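Long-range contact in aminopeptidase N (Francisella tularensis subsp. tularensis, PDB 5DLL), which is a zinc-dependent M1-family aminopeptidase that releases N-terminal amino acids, preferably alanine, and probably degrades intracellular peptides generated by protein breakdown: residues A363-I376 against N386-I399. Sequence-based numbering, arbitrary orientation.
Sequences AQFAEDASPMSHPI and NFYTVTVYNKGAEI
Polar side chains of Gln364, Glu367 and His374 grip Thr389 and Thr391 in a hydrogen-bonded contact within the M1 peptidase domain, where the C-terminal end of helix 349-369 and the loop after it meet the first turns of helix 390-423. The axes of 363-369 and 390-399 run at 128° to one another. Glu367 reaches across with CG anti to the backbone N (chi1 -173°), and its OE1 takes two bonds from one residue: Thr391 N comes in at 3.1 Å, nearly along the C-O axis, and Thr391 OG1 lies 2.6 Å from OE1, on the anti side and tilted out of the carboxylate plane. Thr391 OG1 in turn accepts from Gln364 NE2 at 3.0 Å; the other bond of that amide nitrogen goes to Asp368 OD2, which it meets from above the carboxylate plane. Lys395, fully extended, lays its CD against the Gln364 amide and forms a long salt bridge with Asp368. In the loop, the His374 ring is fixed by ND1 donating to Met372 O (2.9 Å), while NE2 pairs with Thr389 OG1, also at 2.9 Å. Thr391 CG2 sits over one ring face, a CH-pi contact 4.1 Å from the centroid. Further along, Ile376 packs CG2 against Lys395 CG and CD1 against Ile399 CG1 (3.7 Å for the latter pair), where Tyr452 of helix 450-453 touches both isoleucines. Thr389 is the N-cap, its OG1 accepting a weak bond from Val392 N: His374 ties this capping threonine to the loop, while Thr391 ties the helix N-terminus to the preceding helix. Val392, with CG2 at the His374 ring edge, has its side chain about 6 Å from that of Glu332, a ligand in the zinc site of the M1 peptidase domain.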
loop_
_atom_site.group_PDB
_atom_site.type_symbol
_atom_site.label_atom_id
_atom_site.label_comp_id
_atom_site.label_asym_id
_atom_site.label_seq_id
_atom_site.Cartn_x
_atom_site.Cartn_y
_atom_site.Cartn_z
ATOM N N ALA A 363 -0.218 0.161 12.083
ATOM C CA ALA A 363 0.737 -0.906 11.766
ATOM C C ALA A 363 2.197 -0.519 11.982
ATOM O O ALA A 363 2.963 -1.288 12.562
ATOM C CB ALA A 363 0.538 -1.368 10.331
ATOM N N GLN A 364 2.580 0.664 11.512
ATOM C CA GLN A 364 3.985 1.074 11.532
ATOM C C GLN A 364 4.470 1.281 12.962
ATOM O O GLN A 364 5.517 0.760 13.349
ATOM C CB GLN A 364 4.191 2.346 10.706
ATOM C CG GLN A 364 5.616 2.559 10.214
ATOM C CD GLN A 364 6.567 3.001 11.310
ATOM O OE1 GLN A 364 6.249 3.883 12.110
ATOM N NE2 GLN A 364 7.744 2.389 11.353
ATOM N N PHE A 365 3.705 2.044 13.737
ATOM C CA PHE A 365 3.982 2.223 15.162
ATOM C C PHE A 365 4.016 0.875 15.878
ATOM O O PHE A 365 4.871 0.651 16.735
ATOM C CB PHE A 365 2.929 3.137 15.805
ATOM C CG PHE A 365 3.179 4.618 15.609
ATOM C CD1 PHE A 365 4.026 5.097 14.609
ATOM C CD2 PHE A 365 2.530 5.542 16.422
ATOM C CE1 PHE A 365 4.228 6.457 14.445
ATOM C CE2 PHE A 365 2.732 6.902 16.258
ATOM C CZ PHE A 365 3.581 7.359 15.269
ATOM N N ALA A 366 3.093 -0.018 15.517
ATOM C CA ALA A 366 3.037 -1.364 16.104
ATOM C C ALA A 366 4.270 -2.200 15.758
ATOM O O ALA A 366 4.734 -2.995 16.579
ATOM C CB ALA A 366 1.771 -2.089 15.665
ATOM N N GLU A 367 4.785 -2.022 14.541
ATOM C CA GLU A 367 6.008 -2.694 14.100
ATOM C C GLU A 367 7.251 -2.157 14.817
ATOM O O GLU A 367 8.145 -2.930 15.168
ATOM C CB GLU A 367 6.172 -2.550 12.586
ATOM C CG GLU A 367 7.326 -3.352 11.999
ATOM C CD GLU A 367 7.264 -3.436 10.485
ATOM O OE1 GLU A 367 7.205 -2.375 9.825
ATOM O OE2 GLU A 367 7.278 -4.566 9.956
ATOM N N ASP A 368 7.307 -0.843 15.031
ATOM C CA ASP A 368 8.431 -0.221 15.739
ATOM C C ASP A 368 8.394 -0.490 17.250
ATOM O O ASP A 368 9.407 -0.312 17.932
ATOM C CB ASP A 368 8.485 1.293 15.471
ATOM C CG ASP A 368 9.287 1.656 14.218
ATOM O OD1 ASP A 368 9.991 0.788 13.645
ATOM O OD2 ASP A 368 9.218 2.837 13.814
ATOM N N ALA A 369 7.235 -0.903 17.766
ATOM C CA ALA A 369 7.096 -1.328 19.167
ATOM C C ALA A 369 7.468 -2.801 19.365
ATOM O O ALA A 369 7.734 -3.231 20.490
ATOM C CB ALA A 369 5.672 -1.086 19.645
ATOM N N SER A 370 7.484 -3.561 18.269
ATOM C CA SER A 370 7.702 -5.008 18.307
ATOM C C SER A 370 9.195 -5.378 18.316
ATOM O O SER A 370 10.058 -4.513 18.122
ATOM C CB SER A 370 6.994 -5.674 17.110
ATOM O OG SER A 370 7.700 -5.487 15.889
ATOM N N PRO A 371 9.502 -6.672 18.554
ATOM C CA PRO A 371 10.860 -7.197 18.360
ATOM C C PRO A 371 11.347 -7.121 16.911
ATOM O O PRO A 371 12.553 -7.157 16.670
ATOM C CB PRO A 371 10.736 -8.666 18.787
ATOM C CG PRO A 371 9.571 -8.702 19.710
ATOM C CD PRO A 371 8.618 -7.668 19.190
ATOM N N MET A 372 10.414 -7.017 15.963
ATOM C CA MET A 372 10.743 -6.905 14.539
ATOM C C MET A 372 11.147 -5.487 14.129
ATOM O O MET A 372 11.401 -5.243 12.951
ATOM C CB MET A 372 9.546 -7.344 13.683
ATOM C CG MET A 372 9.028 -8.747 13.976
ATOM S SD MET A 372 10.212 -10.044 13.561
ATOM C CE MET A 372 10.145 -10.017 11.769
ATOM N N SER A 373 11.203 -4.559 15.086
ATOM C CA SER A 373 11.517 -3.156 14.806
ATOM C C SER A 373 12.798 -2.990 13.992
ATOM O O SER A 373 13.775 -3.706 14.208
ATOM C CB SER A 373 11.650 -2.374 16.112
ATOM O OG SER A 373 12.704 -2.892 16.907
ATOM N N HIS A 374 12.779 -2.044 13.057
ATOM C CA HIS A 374 13.943 -1.760 12.218
ATOM C C HIS A 374 13.893 -0.345 11.635
ATOM O O HIS A 374 12.838 0.293 11.653
ATOM C CB HIS A 374 14.076 -2.806 11.093
ATOM C CG HIS A 374 12.873 -2.916 10.203
ATOM N ND1 HIS A 374 11.724 -3.575 10.582
ATOM C CD2 HIS A 374 12.656 -2.483 8.939
ATOM C CE1 HIS A 374 10.843 -3.526 9.597
ATOM N NE2 HIS A 374 11.385 -2.870 8.588
ATOM N N PRO A 375 15.042 0.158 11.139
ATOM C CA PRO A 375 15.028 1.439 10.432
ATOM C C PRO A 375 14.508 1.259 9.009
ATOM O O PRO A 375 14.383 0.126 8.538
ATOM C CB PRO A 375 16.510 1.866 10.415
ATOM C CG PRO A 375 17.274 0.807 11.153
ATOM C CD PRO A 375 16.402 -0.408 11.192
ATOM N N ILE A 376 14.212 2.360 8.328
ATOM C CA ILE A 376 13.738 2.283 6.941
ATOM C C ILE A 376 14.856 1.823 5.990
ATOM O O ILE A 376 14.579 1.250 4.925
ATOM C CB ILE A 376 13.084 3.606 6.468
ATOM C CG1 ILE A 376 14.103 4.750 6.396
ATOM C CG2 ILE A 376 11.920 3.965 7.386
ATOM C CD1 ILE A 376 13.574 6.003 5.726
ATOM N N ASN A 386 12.239 -9.403 4.589
ATOM C CA ASN A 386 12.589 -8.492 5.686
ATOM C C ASN A 386 12.379 -7.022 5.308
ATOM O O ASN A 386 12.090 -6.190 6.167
ATOM C CB ASN A 386 14.051 -8.693 6.118
ATOM C CG ASN A 386 14.319 -10.073 6.706
ATOM O OD1 ASN A 386 13.553 -11.014 6.493
ATOM N ND2 ASN A 386 15.416 -10.196 7.446
ATOM N N PHE A 387 12.532 -6.715 4.020
ATOM C CA PHE A 387 12.364 -5.353 3.510
ATOM C C PHE A 387 10.916 -4.968 3.191
ATOM O O PHE A 387 10.584 -3.784 3.191
ATOM C CB PHE A 387 13.207 -5.153 2.247
ATOM C CG PHE A 387 14.691 -5.210 2.482
ATOM C CD1 PHE A 387 15.296 -4.366 3.406
ATOM C CD2 PHE A 387 15.488 -6.086 1.754
ATOM C CE1 PHE A 387 16.662 -4.408 3.615
ATOM C CE2 PHE A 387 16.854 -6.127 1.955
ATOM C CZ PHE A 387 17.442 -5.288 2.887
ATOM N N TYR A 388 10.066 -5.949 2.901
ATOM C CA TYR A 388 8.682 -5.671 2.504
ATOM C C TYR A 388 7.797 -5.426 3.727
ATOM O O TYR A 388 6.982 -6.270 4.100
ATOM C CB TYR A 388 8.133 -6.809 1.630
ATOM C CG TYR A 388 9.001 -7.151 0.426
ATOM C CD1 TYR A 388 9.812 -6.187 -0.179
ATOM C CD2 TYR A 388 8.998 -8.433 -0.124
ATOM C CE1 TYR A 388 10.599 -6.492 -1.275
ATOM C CE2 TYR A 388 9.785 -8.743 -1.226
ATOM C CZ TYR A 388 10.582 -7.763 -1.797
ATOM O OH TYR A 388 11.370 -8.033 -2.889
ATOM N N THR A 389 7.969 -4.252 4.332
ATOM C CA THR A 389 7.300 -3.885 5.580
ATOM C C THR A 389 6.760 -2.467 5.502
ATOM O O THR A 389 7.230 -1.659 4.697
ATOM C CB THR A 389 8.279 -3.934 6.767
ATOM O OG1 THR A 389 9.402 -3.084 6.501
ATOM C CG2 THR A 389 8.771 -5.348 7.002
ATOM N N VAL A 390 5.778 -2.169 6.350
ATOM C CA VAL A 390 5.209 -0.819 6.435
ATOM C C VAL A 390 6.242 0.231 6.862
ATOM O O VAL A 390 6.188 1.375 6.419
ATOM C CB VAL A 390 3.965 -0.757 7.357
ATOM C CG1 VAL A 390 2.833 -1.580 6.764
ATOM C CG2 VAL A 390 4.281 -1.231 8.770
ATOM N N THR A 391 7.188 -0.157 7.709
ATOM C CA THR A 391 8.317 0.709 8.036
ATOM C C THR A 391 9.061 1.160 6.772
ATOM O O THR A 391 9.252 2.352 6.557
ATOM C CB THR A 391 9.301 -0.003 8.983
ATOM O OG1 THR A 391 8.667 -0.228 10.251
ATOM C CG2 THR A 391 10.574 0.822 9.181
ATOM N N VAL A 392 9.471 0.210 5.938
ATOM C CA VAL A 392 10.284 0.521 4.759
ATOM C C VAL A 392 9.488 1.294 3.693
ATOM O O VAL A 392 10.002 2.239 3.099
ATOM C CB VAL A 392 10.892 -0.763 4.142
ATOM C CG1 VAL A 392 11.585 -0.475 2.814
ATOM C CG2 VAL A 392 11.874 -1.407 5.110
ATOM N N TYR A 393 8.237 0.897 3.466
ATOM C CA TYR A 393 7.414 1.492 2.407
ATOM C C TYR A 393 6.692 2.757 2.867
ATOM O O TYR A 393 6.864 3.832 2.283
ATOM C CB TYR A 393 6.379 0.477 1.905
ATOM C CG TYR A 393 6.936 -0.554 0.948
ATOM C CD1 TYR A 393 8.042 -1.336 1.294
ATOM C CD2 TYR A 393 6.353 -0.758 -0.303
ATOM C CE1 TYR A 393 8.554 -2.279 0.420
ATOM C CE2 TYR A 393 6.857 -1.706 -1.181
ATOM C CZ TYR A 393 7.956 -2.464 -0.814
ATOM O OH TYR A 393 8.462 -3.404 -1.682
ATOM N N ASN A 394 5.887 2.615 3.917
ATOM C CA ASN A 394 4.972 3.670 4.341
ATOM C C ASN A 394 5.636 4.746 5.202
ATOM O O ASN A 394 5.371 5.932 5.006
ATOM C CB ASN A 394 3.751 3.066 5.041
ATOM C CG ASN A 394 3.054 2.015 4.188
ATOM O OD1 ASN A 394 3.247 0.818 4.379
ATOM N ND2 ASN A 394 2.258 2.460 3.229
ATOM N N LYS A 395 6.498 4.352 6.140
ATOM C CA LYS A 395 7.338 5.333 6.846
ATOM C C LYS A 395 8.445 5.870 5.933
ATOM O O LYS A 395 8.977 6.944 6.183
ATOM C CB LYS A 395 7.935 4.763 8.142
ATOM C CG LYS A 395 8.947 5.681 8.829
ATOM C CD LYS A 395 9.311 5.205 10.228
ATOM C CE LYS A 395 10.377 6.092 10.859
ATOM N NZ LYS A 395 10.643 5.771 12.288
ATOM N N GLY A 396 8.786 5.127 4.882
ATOM C CA GLY A 396 9.693 5.622 3.844
ATOM C C GLY A 396 9.132 6.837 3.120
ATOM O O GLY A 396 9.840 7.821 2.917
ATOM N N ALA A 397 7.859 6.761 2.736
ATOM C CA ALA A 397 7.158 7.880 2.092
ATOM C C ALA A 397 7.008 9.092 3.022
ATOM O O ALA A 397 7.158 10.235 2.583
ATOM C CB ALA A 397 5.792 7.431 1.596
ATOM N N GLU A 398 6.710 8.836 4.298
ATOM C CA GLU A 398 6.626 9.894 5.314
ATOM C C GLU A 398 7.914 10.699 5.390
ATOM O O GLU A 398 7.872 11.915 5.569
ATOM C CB GLU A 398 6.328 9.316 6.707
ATOM C CG GLU A 398 4.927 8.750 6.876
ATOM C CD GLU A 398 3.844 9.808 6.785
ATOM O OE1 GLU A 398 3.837 10.734 7.635
ATOM O OE2 GLU A 398 2.999 9.707 5.866
ATOM N N ILE A 399 9.053 10.023 5.257
ATOM C CA ILE A 399 10.352 10.697 5.296
ATOM C C ILE A 399 10.535 11.593 4.068
ATOM O O ILE A 399 11.072 12.700 4.172
ATOM C CB ILE A 399 11.522 9.691 5.396
ATOM C CG1 ILE A 399 11.441 8.890 6.703
ATOM C CG2 ILE A 399 12.867 10.403 5.314
ATOM C CD1 ILE A 399 11.536 9.707 7.973
#